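PDB 3VOV: glucokinase from Thermus thermophilus, which catalyses the phosphorylation of hexose sugars such as glucose, probably from ATP, as a zinc-binding hexokinase of the ROK family. Local coordinates for residues F71-I76 against D87-R91; G35-A40 against I82-F88; A40-A44 against I90-L94; K2-L8 against G58-G64. All blocks are in the same frame, centred on the assembly; numbering follows the deposited sequence. Where two conformers were deposited one is given.

Overall arrangement
All four contacts lie in one part of the chain, around the five-stranded sheet that holds strands 3-8 and 61-65. Contact 4 is the buried core, two parallel strands zipped by backbone hydrogen bonds. Contact 3 is also buried but purely apolar. It packs helix 36-54 against helix 90-98, and its Leu-43, Ile-90 and Leu-94 rest on residues of contact 4. Contacts 1 and 2 are only partly buried and share Asp-87 and Phe-88. Contact 1 fixes the start of helix 90-98 with backbone bonds and an arginine. Contact 2 covers the start of helix 36-54 with a phenylalanine ring, and Ala-40 links it to contact 3.

Contact 1: residues F71-I76 against D87-R91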
loop_
_atom_site.group_PDB
_atom_site.type_symbol
_atom_site.label_atom_id
_atom_site.label_comp_id
_atom_site.label_asym_id
_atom_site.label_seq_id
_atom_site.Cartn_x
_atom_site.Cartn_y
_atom_site.Cartn_z
ATOM N N PHE B 71 -12.753 12.497 29.989
ATOM C CA PHE B 71 -12.076 12.781 31.280
ATOM C C PHE B 71 -12.402 14.182 31.777
ATOM O O PHE B 71 -12.290 14.472 32.967
ATOM C CB PHE B 71 -10.552 12.667 31.164
ATOM C CG PHE B 71 -10.057 11.265 30.947
ATOM C CD1 PHE B 71 -9.739 10.459 32.034
ATOM C CD2 PHE B 71 -9.886 10.762 29.651
ATOM C CE1 PHE B 71 -9.258 9.173 31.845
ATOM C CE2 PHE B 71 -9.413 9.456 29.441
ATOM C CZ PHE B 71 -9.105 8.654 30.546
ATOM N N ARG B 72 -12.740 15.061 30.836
ATOM C CA ARG B 72 -13.096 16.449 31.146
ATOM C C ARG B 72 -14.280 16.429 32.089
ATOM O O ARG B 72 -14.184 16.919 33.217
ATOM C CB ARG B 72 -13.475 17.220 29.870
ATOM C CG ARG B 72 -12.296 17.647 28.977
ATOM C CD ARG B 72 -11.800 19.064 29.320
ATOM N NE ARG B 72 -12.589 20.159 28.722
ATOM C CZ ARG B 72 -12.095 21.060 27.864
ATOM N NH1 ARG B 72 -10.825 20.978 27.478
ATOM N NH2 ARG B 72 -12.863 22.046 27.382
ATOM N N ARG B 73 -15.372 15.825 31.615
ATOM C CA ARG B 73 -16.674 15.845 32.283
ATOM C C ARG B 73 -16.854 14.661 33.231
ATOM O O ARG B 73 -17.824 14.635 34.007
ATOM C CB ARG B 73 -17.817 15.823 31.260
ATOM C CG ARG B 73 -17.748 16.895 30.137
ATOM C CD ARG B 73 -18.899 16.702 29.138
ATOM N NE ARG B 73 -20.190 17.080 29.707
ATOM C CZ ARG B 73 -21.355 16.498 29.415
ATOM N NH1 ARG B 73 -21.415 15.478 28.555
ATOM N NH2 ARG B 73 -22.470 16.935 29.999
ATOM N N GLY B 74 -15.929 13.689 33.157
ATOM C CA GLY B 74 -16.009 12.473 33.963
ATOM C C GLY B 74 -17.203 11.641 33.563
ATOM O O GLY B 74 -18.010 11.247 34.396
ATOM N N VAL B 75 -17.347 11.400 32.273
ATOM C CA VAL B 75 -18.467 10.613 31.789
ATOM C C VAL B 75 -18.016 9.578 30.800
ATOM O O VAL B 75 -16.991 9.730 30.106
ATOM C CB VAL B 75 -19.702 11.456 31.218
ATOM C CG1 VAL B 75 -19.790 12.873 31.805
ATOM C CG2 VAL B 75 -19.767 11.474 29.738
ATOM N N ILE B 76 -18.782 8.505 30.761
ATOM C CA ILE B 76 -18.566 7.473 29.782
ATOM C C ILE B 76 -19.385 7.853 28.559
ATOM O O ILE B 76 -20.620 7.870 28.605
ATOM C CB ILE B 76 -18.999 6.095 30.306
ATOM C CG1 ILE B 76 -18.296 5.783 31.631
ATOM C CG2 ILE B 76 -18.742 5.024 29.226
ATOM C CD1 ILE B 76 -19.021 4.702 32.473
ATOM N N ASP B 87 -23.259 8.737 27.714
ATOM C CA ASP B 87 -22.946 10.071 28.261
ATOM C C ASP B 87 -23.244 10.138 29.751
ATOM O O ASP B 87 -23.598 11.198 30.278
ATOM C CB ASP B 87 -23.691 11.185 27.511
ATOM C CG ASP B 87 -23.217 11.343 26.070
ATOM O OD1 ASP B 87 -24.082 11.259 25.161
ATOM O OD2 ASP B 87 -21.997 11.541 25.847
ATOM N N PHE B 88 -23.072 9.000 30.421
ATOM C CA PHE B 88 -23.411 8.846 31.815
ATOM C C PHE B 88 -22.336 9.377 32.784
ATOM O O PHE B 88 -21.185 8.950 32.727
ATOM C CB PHE B 88 -23.754 7.392 32.077
ATOM C CG PHE B 88 -24.313 7.169 33.410
ATOM C CD1 PHE B 88 -25.596 7.596 33.712
ATOM C CD2 PHE B 88 -23.548 6.569 34.393
ATOM C CE1 PHE B 88 -26.108 7.414 34.972
ATOM C CE2 PHE B 88 -24.065 6.385 35.643
ATOM C CZ PHE B 88 -25.341 6.811 35.928
ATOM N N PRO B 89 -22.712 10.331 33.667
ATOM C CA PRO B 89 -21.728 11.011 34.535
ATOM C C PRO B 89 -21.319 10.199 35.757
ATOM O O PRO B 89 -21.490 10.641 36.902
ATOM C CB PRO B 89 -22.451 12.295 34.955
ATOM C CG PRO B 89 -23.900 11.877 35.008
ATOM C CD PRO B 89 -24.078 10.858 33.877
ATOM N N ILE B 90 -20.724 9.041 35.483
ATOM C CA ILE B 90 -20.288 8.111 36.488
ATOM C C ILE B 90 -19.413 8.732 37.569
ATOM O O ILE B 90 -19.566 8.381 38.734
ATOM C CB ILE B 90 -19.654 6.825 35.820
ATOM C CG1 ILE B 90 -19.596 5.641 36.787
ATOM C CG2 ILE B 90 -18.239 7.115 35.224
ATOM C CD1 ILE B 90 -20.897 5.313 37.508
ATOM N N ARG B 91 -18.504 9.634 37.216
ATOM C CA ARG B 91 -17.515 10.064 38.196
ATOM C C ARG B 91 -18.143 10.747 39.427
ATOM O O ARG B 91 -17.853 10.374 40.573
ATOM C CB ARG B 91 -16.479 10.981 37.592
ATOM C CG ARG B 91 -15.371 11.296 38.601
ATOM C CD ARG B 91 -14.661 12.551 38.224
ATOM N NE ARG B 91 -13.753 12.310 37.124
ATOM C CZ ARG B 91 -13.481 13.158 36.131
ATOM N NH1 ARG B 91 -14.073 14.353 36.044
ATOM N NH2 ARG B 91 -12.600 12.792 35.208
#
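Ile-76 and Phe-88 form a single antiparallel bridge of the hydrogen-bonded kind, their CA atoms 5.4 Å apart. Ile-76 N donates to Phe-88 O at 3.1 Å, and Phe-88 N returns a weak bond to Ile-76 O. Asp-87 and Phe-88 both face Ile-76, which makes a G1 beta bulge. Phe-88 O is gripped twice. Ile-90 N, across the inverse gamma turn at Pro-89, reaches it from the face opposite to Ile-76 N. One residue on, in the first turn of the helix, Arg-91 N donates to Gly-74 O at 3.3 Å. The Arg-91 side chain bends at chi3 (-77°), which folds its guanidinium back over the turn. Gly-74 CA lies over the centre of one face, 3.3 Å above the guanidinium plane. At the edge, Arg-91 NH2 donates to Phe-71 O at 2.8 Å, almost straight (169°) and close to the guanidinium plane. A side chain on Gly-74 would collide with this group. An alanine in place of Arg-91 would lose the flat group packed on Gly-74 CA and would probably leave Phe-71 O without this donor. Val-75 straddles the Phe-88 backbone, with CG1 3.8 Å from Pro-89 CA and CG2 3.7 Å from Asp-87 C. The side chains of Ile-76 and Ile-90 cross obliquely, CD1 of the former 3.7 Å from CG2 of the latter. The contact thus ties the small hairpin of strands 69-70 and 75-76 to the start of helix 90-98. Beneath it, Ile-90 rests on Leu-63 and Leu-104 of the main sheet and meets Ala-40 and Leu-43 of helix 36-54.

Contact 2: residues G35-A40 against I82-F88; sequences GGERVA and IPGVQDF
With chi1 at -171°, Phe-88 holds CG anti to the backbone N, and this lays its ring against Gly-36 in the first turn of helix 36-54. The motif is a helix N-terminus, with Gly-35 at the N-cap, covered by the loop that runs on to helix 90-98. Gly-36 CA sits over the ring face in a CH-pi contact, 3.7 Å from the centroid. The fit is tight, with Phe-88 CZ only 3.2 Å from Gly-36 C. A CB on Gly-36 would strike both the ring and Gly-84 O. Ala-40 CB lies at the ring edge, 4.2 Å from Phe-88 CE2. A serine in place of Phe-88 would probably open a gap beside Gly-36 and Ala-40, with the CH-pi contact lost. Val-39 meets Val-85 at about a right angle, CG2 to CG1 4.1 Å, and also touches Ile-82. Val-39 and Ile-82 both continue onto Leu-8 of strand 3-8. Polar links are few. Gly-36 N makes a weak hydrogen bond to Gly-84 O at 2.9 Å, and Gly-35 CA points a C-H at Pro-83 O. A water joins the same two residues, accepting from Gly-35 N at 3.1 Å and donating to Pro-83 O at 3.0 Å.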
loop_
_atom_site.group_PDB
_atom_site.type_symbol
_atom_site.label_atom_id
_atom_site.label_comp_id
_atom_site.label_asym_id
_atom_site.label_seq_id
_atom_site.Cartn_x
_atom_site.Cartn_y
_atom_site.Cartn_z
ATOM N N GLY B 35 -29.460 -0.096 33.393
ATOM C CA GLY B 35 -29.085 1.281 33.037
ATOM C C GLY B 35 -28.109 1.910 34.009
ATOM O O GLY B 35 -27.746 1.301 35.003
ATOM N N GLY B 36 -27.714 3.147 33.720
ATOM C CA GLY B 36 -26.620 3.800 34.402
ATOM C C GLY B 36 -26.765 3.903 35.896
ATOM O O GLY B 36 -25.814 3.669 36.629
ATOM N N GLU B 37 -27.965 4.222 36.364
ATOM C CA GLU B 37 -28.170 4.411 37.786
ATOM C C GLU B 37 -27.935 3.122 38.547
ATOM O O GLU B 37 -27.311 3.139 39.612
ATOM C CB GLU B 37 -29.550 5.030 38.082
ATOM C CG GLU B 37 -29.966 4.960 39.553
ATOM C CD GLU B 37 -31.237 5.775 39.868
ATOM O OE1 GLU B 37 -31.443 6.836 39.214
ATOM O OE2 GLU B 37 -32.022 5.352 40.764
ATOM N N ARG B 38 -28.412 2.001 38.001
ATOM C CA ARG B 38 -28.200 0.732 38.655
ATOM C C ARG B 38 -26.738 0.252 38.561
ATOM O O ARG B 38 -26.206 -0.333 39.505
ATOM C CB ARG B 38 -29.140 -0.336 38.118
ATOM C CG ARG B 38 -29.333 -1.429 39.145
ATOM C CD ARG B 38 -30.441 -1.059 40.125
ATOM N NE ARG B 38 -31.725 -0.987 39.444
ATOM C CZ ARG B 38 -32.473 -2.046 39.146
ATOM N NH1 ARG B 38 -32.078 -3.272 39.491
ATOM N NH2 ARG B 38 -33.622 -1.870 38.503
ATOM N N VAL B 39 -26.093 0.526 37.425
ATOM C CA VAL B 39 -24.676 0.250 37.255
ATOM C C VAL B 39 -23.876 1.009 38.308
ATOM O O VAL B 39 -22.982 0.471 38.966
ATOM C CB VAL B 39 -24.187 0.630 35.842
ATOM C CG1 VAL B 39 -22.638 0.510 35.742
ATOM C CG2 VAL B 39 -24.855 -0.294 34.818
ATOM N N ALA B 40 -24.207 2.264 38.484
ATOM C CA ALA B 40 -23.528 3.067 39.484
ATOM C C ALA B 40 -23.727 2.477 40.891
ATOM O O ALA B 40 -22.754 2.402 41.673
ATOM C CB ALA B 40 -24.022 4.510 39.400
ATOM N N ILE B 82 -22.909 -2.129 27.294
ATOM C CA ILE B 82 -23.579 -1.746 28.547
ATOM C C ILE B 82 -24.694 -0.716 28.322
ATOM O O ILE B 82 -24.416 0.442 28.002
ATOM C CB ILE B 82 -22.596 -1.258 29.652
ATOM C CG1 ILE B 82 -21.333 -2.120 29.694
ATOM C CG2 ILE B 82 -23.295 -1.238 31.016
ATOM C CD1 ILE B 82 -20.248 -1.605 30.617
ATOM N N PRO B 83 -25.965 -1.145 28.504
ATOM C CA PRO B 83 -27.169 -0.337 28.260
ATOM C C PRO B 83 -27.247 0.990 29.060
ATOM O O PRO B 83 -27.025 0.985 30.286
ATOM C CB PRO B 83 -28.311 -1.287 28.645
ATOM C CG PRO B 83 -27.726 -2.658 28.495
ATOM C CD PRO B 83 -26.311 -2.504 28.962
ATOM N N GLY B 84 -27.493 2.099 28.300
ATOM C CA GLY B 84 -27.745 3.586 28.785
ATOM C C GLY B 84 -26.762 3.642 30.212
ATOM O O GLY B 84 -27.126 4.339 31.180
ATOM N N VAL B 85 -25.492 3.052 30.225
ATOM C CA VAL B 85 -24.360 4.101 30.289
ATOM C C VAL B 85 -23.910 5.157 29.245
ATOM O O VAL B 85 -22.726 5.559 29.255
ATOM C CB VAL B 85 -23.141 3.312 30.848
ATOM C CG1 VAL B 85 -23.605 2.479 32.046
ATOM C CG2 VAL B 85 -22.606 2.355 29.783
ATOM N N GLN B 86 -24.834 5.647 28.417
ATOM C CA GLN B 86 -24.527 6.680 27.418
ATOM C C GLN B 86 -24.412 8.117 27.959
ATOM O O GLN B 86 -25.346 8.657 28.570
ATOM C CB GLN B 86 -25.525 6.618 26.246
ATOM C CG GLN B 86 -25.054 5.731 25.072
ATOM C CD GLN B 86 -24.512 6.539 23.879
ATOM O OE1 GLN B 86 -23.313 6.467 23.546
ATOM N NE2 GLN B 86 -25.399 7.305 23.225
ATOM N N ASP B 87 -23.259 8.737 27.714
ATOM C CA ASP B 87 -22.946 10.071 28.261
ATOM C C ASP B 87 -23.244 10.138 29.751
ATOM O O ASP B 87 -23.598 11.198 30.278
ATOM C CB ASP B 87 -23.691 11.185 27.511
ATOM C CG ASP B 87 -23.217 11.343 26.070
ATOM O OD1 ASP B 87 -24.082 11.259 25.161
ATOM O OD2 ASP B 87 -21.997 11.541 25.847
ATOM N N PHE B 88 -23.072 9.000 30.421
ATOM C CA PHE B 88 -23.411 8.846 31.815
ATOM C C PHE B 88 -22.336 9.377 32.784
ATOM O O PHE B 88 -21.185 8.950 32.727
ATOM C CB PHE B 88 -23.754 7.392 32.077
ATOM C CG PHE B 88 -24.313 7.169 33.410
ATOM C CD1 PHE B 88 -25.596 7.596 33.712
ATOM C CD2 PHE B 88 -23.548 6.569 34.393
ATOM C CE1 PHE B 88 -26.108 7.414 34.972
ATOM C CE2 PHE B 88 -24.065 6.385 35.643
ATOM C CZ PHE B 88 -25.341 6.811 35.928
HETATM O O HOH W 1 -26.976 -1.387 32.177
#

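Contact 3: residues A40-A44 against I90-L94; sequences AEALA and IRRIL
Ala-40 to Ala-44 and Ile-90 to Leu-94 are helical segments that cross at -53°, their axes 10.3 Å apart at the closest point. Their nearest CA atoms are those of Ala-40 and Leu-94, 6.5 Å apart. No hydrogen bond spans the interface, and the contact is apolar. Ala-40 CB points into the other helix and touches two branches there: Ile-90 CD1 at 3.7 Å and Ile-93 CG2 at 3.7 Å. Ile-90 has CG1 beside its carbonyl carbon, anti to N (chi1 -161°), and this carries CD1 across to the first helix. There it also meets Leu-43 CD1 at 3.8 Å, the two side chains crossing at about a right angle. These helices, 36-54 and 90-98, pack together, crossed, on the same face of the five-stranded sheet of an actin-like ATPase fold, to whose clan the ROK family belongs. Leu-43, Ile-90 and Leu-94 all press on Leu-63 in that sheet. Leu-43 also reaches Ile-13 of strand 12-18, and Leu-94 reaches Val-102 of strand 102-106. Leu-94 uses CD2 alone across the interface, 3.9 Å from Ala-44 N and 4.1 Å from Ala-44 CB. Leu-43 CB is 4.3 Å from Leu-94 CD2. Ile-93 turns its other branch toward Phe-88.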
loop_
_atom_site.group_PDB
_atom_site.type_symbol
_atom_site.label_atom_id
_atom_site.label_comp_id
_atom_site.label_asym_id
_atom_site.label_seq_id
_atom_site.Cartn_x
_atom_site.Cartn_y
_atom_site.Cartn_z
ATOM N N ALA B 40 -24.207 2.264 38.484
ATOM C CA ALA B 40 -23.528 3.067 39.484
ATOM C C ALA B 40 -23.727 2.477 40.891
ATOM O O ALA B 40 -22.754 2.402 41.673
ATOM C CB ALA B 40 -24.022 4.510 39.400
ATOM N N GLU B 41 -24.956 2.040 41.224
ATOM C CA GLU B 41 -25.177 1.352 42.523
ATOM C C GLU B 41 -24.382 0.048 42.628
ATOM O O GLU B 41 -23.801 -0.239 43.675
ATOM C CB GLU B 41 -26.650 1.039 42.797
ATOM C CG GLU B 41 -27.537 2.269 42.898
ATOM C CD GLU B 41 -29.034 1.973 42.736
ATOM O OE1 GLU B 41 -29.799 2.955 42.601
ATOM O OE2 GLU B 41 -29.442 0.779 42.730
ATOM N N ALA B 42 -24.358 -0.737 41.560
ATOM C CA ALA B 42 -23.577 -1.966 41.594
ATOM C C ALA B 42 -22.094 -1.690 41.843
ATOM O O ALA B 42 -21.453 -2.426 42.578
ATOM C CB ALA B 42 -23.746 -2.753 40.301
ATOM N N LEU B 43 -21.562 -0.650 41.207
ATOM C CA LEU B 43 -20.161 -0.236 41.410
ATOM C C LEU B 43 -19.883 0.151 42.864
ATOM O O LEU B 43 -18.892 -0.315 43.464
ATOM C CB LEU B 43 -19.798 0.916 40.447
ATOM C CG LEU B 43 -19.619 0.522 38.939
ATOM C CD1 LEU B 43 -19.535 1.784 38.022
ATOM C CD2 LEU B 43 -18.405 -0.396 38.720
ATOM N N ALA B 44 -20.748 0.979 43.446
ATOM C CA ALA B 44 -20.576 1.412 44.839
ATOM C C ALA B 44 -20.653 0.215 45.815
ATOM O O ALA B 44 -19.868 0.118 46.751
ATOM C CB ALA B 44 -21.635 2.466 45.192
ATOM N N ILE B 90 -20.724 9.041 35.483
ATOM C CA ILE B 90 -20.288 8.111 36.488
ATOM C C ILE B 90 -19.413 8.732 37.569
ATOM O O ILE B 90 -19.566 8.381 38.734
ATOM C CB ILE B 90 -19.654 6.825 35.820
ATOM C CG1 ILE B 90 -19.596 5.641 36.787
ATOM C CG2 ILE B 90 -18.239 7.115 35.224
ATOM C CD1 ILE B 90 -20.897 5.313 37.508
ATOM N N ARG B 91 -18.504 9.634 37.216
ATOM C CA ARG B 91 -17.515 10.064 38.196
ATOM C C ARG B 91 -18.143 10.747 39.427
ATOM O O ARG B 91 -17.853 10.374 40.573
ATOM C CB ARG B 91 -16.479 10.981 37.592
ATOM C CG ARG B 91 -15.371 11.296 38.601
ATOM C CD ARG B 91 -14.661 12.551 38.224
ATOM N NE ARG B 91 -13.753 12.310 37.124
ATOM C CZ ARG B 91 -13.481 13.158 36.131
ATOM N NH1 ARG B 91 -14.073 14.353 36.044
ATOM N NH2 ARG B 91 -12.600 12.792 35.208
ATOM N N ARG B 92 -18.980 11.759 39.185
ATOM C CA ARG B 92 -19.637 12.489 40.293
ATOM C C ARG B 92 -20.595 11.597 41.054
ATOM O O ARG B 92 -20.668 11.664 42.259
ATOM C CB ARG B 92 -20.363 13.731 39.778
ATOM C CG ARG B 92 -19.449 14.905 39.522
ATOM C CD ARG B 92 -18.714 15.391 40.782
ATOM N NE ARG B 92 -17.968 16.575 40.393
ATOM C CZ ARG B 92 -16.684 16.601 40.036
ATOM N NH1 ARG B 92 -16.148 17.757 39.659
ATOM N NH2 ARG B 92 -15.912 15.507 40.133
ATOM N N ILE B 93 -21.338 10.771 40.333
ATOM C CA ILE B 93 -22.305 9.920 40.948
ATOM C C ILE B 93 -21.554 8.995 41.896
ATOM O O ILE B 93 -21.923 8.861 43.072
ATOM C CB ILE B 93 -23.056 9.114 39.891
ATOM C CG1 ILE B 93 -23.980 10.025 39.076
ATOM C CG2 ILE B 93 -23.916 8.060 40.555
ATOM C CD1 ILE B 93 -24.517 9.395 37.831
ATOM N N LEU B 94 -20.476 8.376 41.411
ATOM C CA LEU B 94 -19.712 7.484 42.268
ATOM C C LEU B 94 -19.110 8.190 43.456
ATOM O O LEU B 94 -19.107 7.642 44.525
ATOM C CB LEU B 94 -18.609 6.742 41.493
ATOM C CG LEU B 94 -18.648 5.207 41.457
ATOM C CD1 LEU B 94 -17.307 4.616 40.965
ATOM C CD2 LEU B 94 -19.148 4.486 42.709
#

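Contact 4: residues K2-L8 against G58-G64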
loop_
_atom_site.group_PDB
_atom_site.type_symbol
_atom_site.label_atom_id
_atom_site.label_comp_id
_atom_site.label_asym_id
_atom_site.label_seq_id
_atom_site.Cartn_x
_atom_site.Cartn_y
_atom_site.Cartn_z
ATOM N N LYS B 2 -4.092 2.810 50.927
ATOM C CA LYS B 2 -5.000 1.872 50.278
ATOM C C LYS B 2 -5.967 2.607 49.383
ATOM O O LYS B 2 -6.434 3.696 49.744
ATOM C CB LYS B 2 -5.845 1.096 51.316
ATOM C CG LYS B 2 -5.215 -0.222 51.852
ATOM C CD LYS B 2 -3.788 -0.019 52.279
ATOM C CE LYS B 2 -3.343 -1.015 53.353
ATOM N NZ LYS B 2 -2.238 -0.333 54.109
ATOM N N VAL B 3 -6.276 2.007 48.230
ATOM C CA VAL B 3 -7.373 2.491 47.373
ATOM C C VAL B 3 -8.251 1.322 47.032
ATOM O O VAL B 3 -7.953 0.216 47.441
ATOM C CB VAL B 3 -6.851 3.141 46.062
ATOM C CG1 VAL B 3 -5.926 4.303 46.397
ATOM C CG2 VAL B 3 -6.100 2.068 45.186
ATOM N N VAL B 4 -9.323 1.576 46.278
ATOM C CA VAL B 4 -10.181 0.541 45.725
ATOM C C VAL B 4 -10.102 0.645 44.203
ATOM O O VAL B 4 -10.177 1.744 43.686
ATOM C CB VAL B 4 -11.638 0.746 46.143
ATOM C CG1 VAL B 4 -12.558 -0.211 45.395
ATOM C CG2 VAL B 4 -11.776 0.577 47.702
ATOM N N GLY B 5 -9.871 -0.483 43.514
ATOM C CA GLY B 5 -9.974 -0.510 42.066
ATOM C C GLY B 5 -11.323 -1.064 41.666
ATOM O O GLY B 5 -11.860 -1.935 42.350
ATOM N N LEU B 6 -11.861 -0.569 40.560
ATOM C CA LEU B 6 -13.077 -1.122 39.958
ATOM C C LEU B 6 -12.826 -1.297 38.467
ATOM O O LEU B 6 -12.227 -0.405 37.829
ATOM C CB LEU B 6 -14.272 -0.160 40.142
ATOM C CG LEU B 6 -14.790 0.087 41.552
ATOM C CD1 LEU B 6 -15.731 1.321 41.679
ATOM C CD2 LEU B 6 -15.533 -1.201 41.969
ATOM N N ASP B 7 -13.270 -2.411 37.890
ATOM C CA ASP B 7 -13.119 -2.613 36.437
ATOM C C ASP B 7 -14.524 -2.891 35.911
ATOM O O ASP B 7 -15.128 -3.914 36.283
ATOM C CB ASP B 7 -12.134 -3.773 36.119
ATOM C CG ASP B 7 -11.778 -3.865 34.610
ATOM O OD1 ASP B 7 -11.883 -2.849 33.871
ATOM O OD2 ASP B 7 -11.391 -4.953 34.132
ATOM N N LEU B 8 -15.079 -1.975 35.111
ATOM C CA LEU B 8 -16.451 -2.105 34.677
ATOM C C LEU B 8 -16.441 -2.764 33.307
ATOM O O LEU B 8 -15.983 -2.151 32.367
ATOM C CB LEU B 8 -17.115 -0.726 34.565
ATOM C CG LEU B 8 -18.478 -0.678 33.833
ATOM C CD1 LEU B 8 -19.609 -1.532 34.585
ATOM C CD2 LEU B 8 -18.941 0.788 33.623
ATOM N N GLY B 58 -10.612 2.144 51.267
ATOM C CA GLY B 58 -9.680 2.837 50.389
ATOM C C GLY B 58 -9.825 4.340 50.533
ATOM O O GLY B 58 -10.917 4.840 50.863
ATOM N N GLU B 59 -8.756 5.083 50.293
ATOM C CA GLU B 59 -8.928 6.532 50.256
ATOM C C GLU B 59 -9.283 7.179 48.918
ATOM O O GLU B 59 -9.530 8.390 48.855
ATOM C CB GLU B 59 -7.805 7.292 50.952
ATOM C CG GLU B 59 -6.404 6.874 50.743
ATOM C CD GLU B 59 -5.525 7.572 51.770
ATOM O OE1 GLU B 59 -5.526 7.141 52.942
ATOM O OE2 GLU B 59 -4.845 8.555 51.408
ATOM N N ALA B 60 -9.353 6.365 47.865
ATOM C CA ALA B 60 -9.749 6.836 46.541
ATOM C C ALA B 60 -10.206 5.616 45.771
ATOM O O ALA B 60 -9.883 4.468 46.146
ATOM C CB ALA B 60 -8.602 7.507 45.817
ATOM N N ILE B 61 -10.967 5.856 44.700
ATOM C CA ILE B 61 -11.411 4.756 43.892
ATOM C C ILE B 61 -10.877 4.972 42.470
ATOM O O ILE B 61 -10.898 6.104 41.960
ATOM C CB ILE B 61 -12.938 4.705 43.913
ATOM C CG1 ILE B 61 -13.422 4.354 45.341
ATOM C CG2 ILE B 61 -13.471 3.729 42.860
ATOM C CD1 ILE B 61 -14.905 4.097 45.424
ATOM N N GLY B 62 -10.368 3.913 41.850
ATOM C CA GLY B 62 -10.006 3.989 40.434
ATOM C C GLY B 62 -10.986 3.126 39.677
ATOM O O GLY B 62 -11.313 2.013 40.123
ATOM N N LEU B 63 -11.500 3.669 38.578
ATOM C CA LEU B 63 -12.520 2.998 37.760
ATOM C C LEU B 63 -12.113 2.919 36.298
ATOM O O LEU B 63 -11.961 3.971 35.606
ATOM C CB LEU B 63 -13.861 3.739 37.871
ATOM C CG LEU B 63 -14.972 3.252 36.896
ATOM C CD1 LEU B 63 -15.404 1.779 37.183
ATOM C CD2 LEU B 63 -16.214 4.189 37.043
ATOM N N GLY B 64 -12.005 1.688 35.814
ATOM C CA GLY B 64 -11.578 1.409 34.488
ATOM C C GLY B 64 -12.786 1.006 33.696
ATOM O O GLY B 64 -13.634 0.226 34.160
HETATM O O HOH W 2 -4.999 4.095 53.451
#
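Strands 3-8 and 61-65 are parallel neighbours in the five-stranded sheet, with 3-8 its central strand. Their segments diverge by only 17°. Val-4, Gly-5, Leu-6 and Asp-7 stand beside Ile-61, Gly-62, Leu-63 and Gly-64. The bonds zigzag in the parallel manner: Val-4 N to Ala-60 O, Gly-62 N to Val-4 O, Leu-6 N to Gly-62 O, Gly-64 N to Leu-6 O and Leu-8 N to Gly-64 O. The shortest is Leu-6 N to Gly-62 O, at 2.7 Å. Before the strand proper, Glu-59 N donates to Lys-2 O at 2.8 Å. Val-3, Gly-5 and Asp-7 turn their backbone bonds the other way, to strand 12-18. This is the sheet of actin-like ATPases, with strand order 3-2-1-4-5 and helix 36-54 leading into strand 61-65. Strand 3-8 runs on into a glycine-rich turn before strand 12-18, consistent with the phosphate-binding loop of this fold. Val-4, Leu-6, Ile-61 and Leu-63 share the face covered by helices 36-54 and 90-98. There Leu-6 CD1 meets Ile-61 CG2 at 3.5 Å. Leu-63 holds CG anti to N (chi1 172°), which sends CD1 to Leu-6 CB at 3.7 Å and Leu-8 CB at 4.0 Å. On the other face three of the four bridged positions are glycine, and Asp-7 is the exception. Its OD1 comes 3.6 Å from Gly-64 O. Val-3 and Ala-60 touch helix 284-299. Gly-58 lies so close to Val-3 that a CB would clash. Its N bonds to Glu-51 and its O to Arg-100. A water accepts from Lys-2 N at 3.0 Å and donates to Glu-59 OE1 at 3.1 Å.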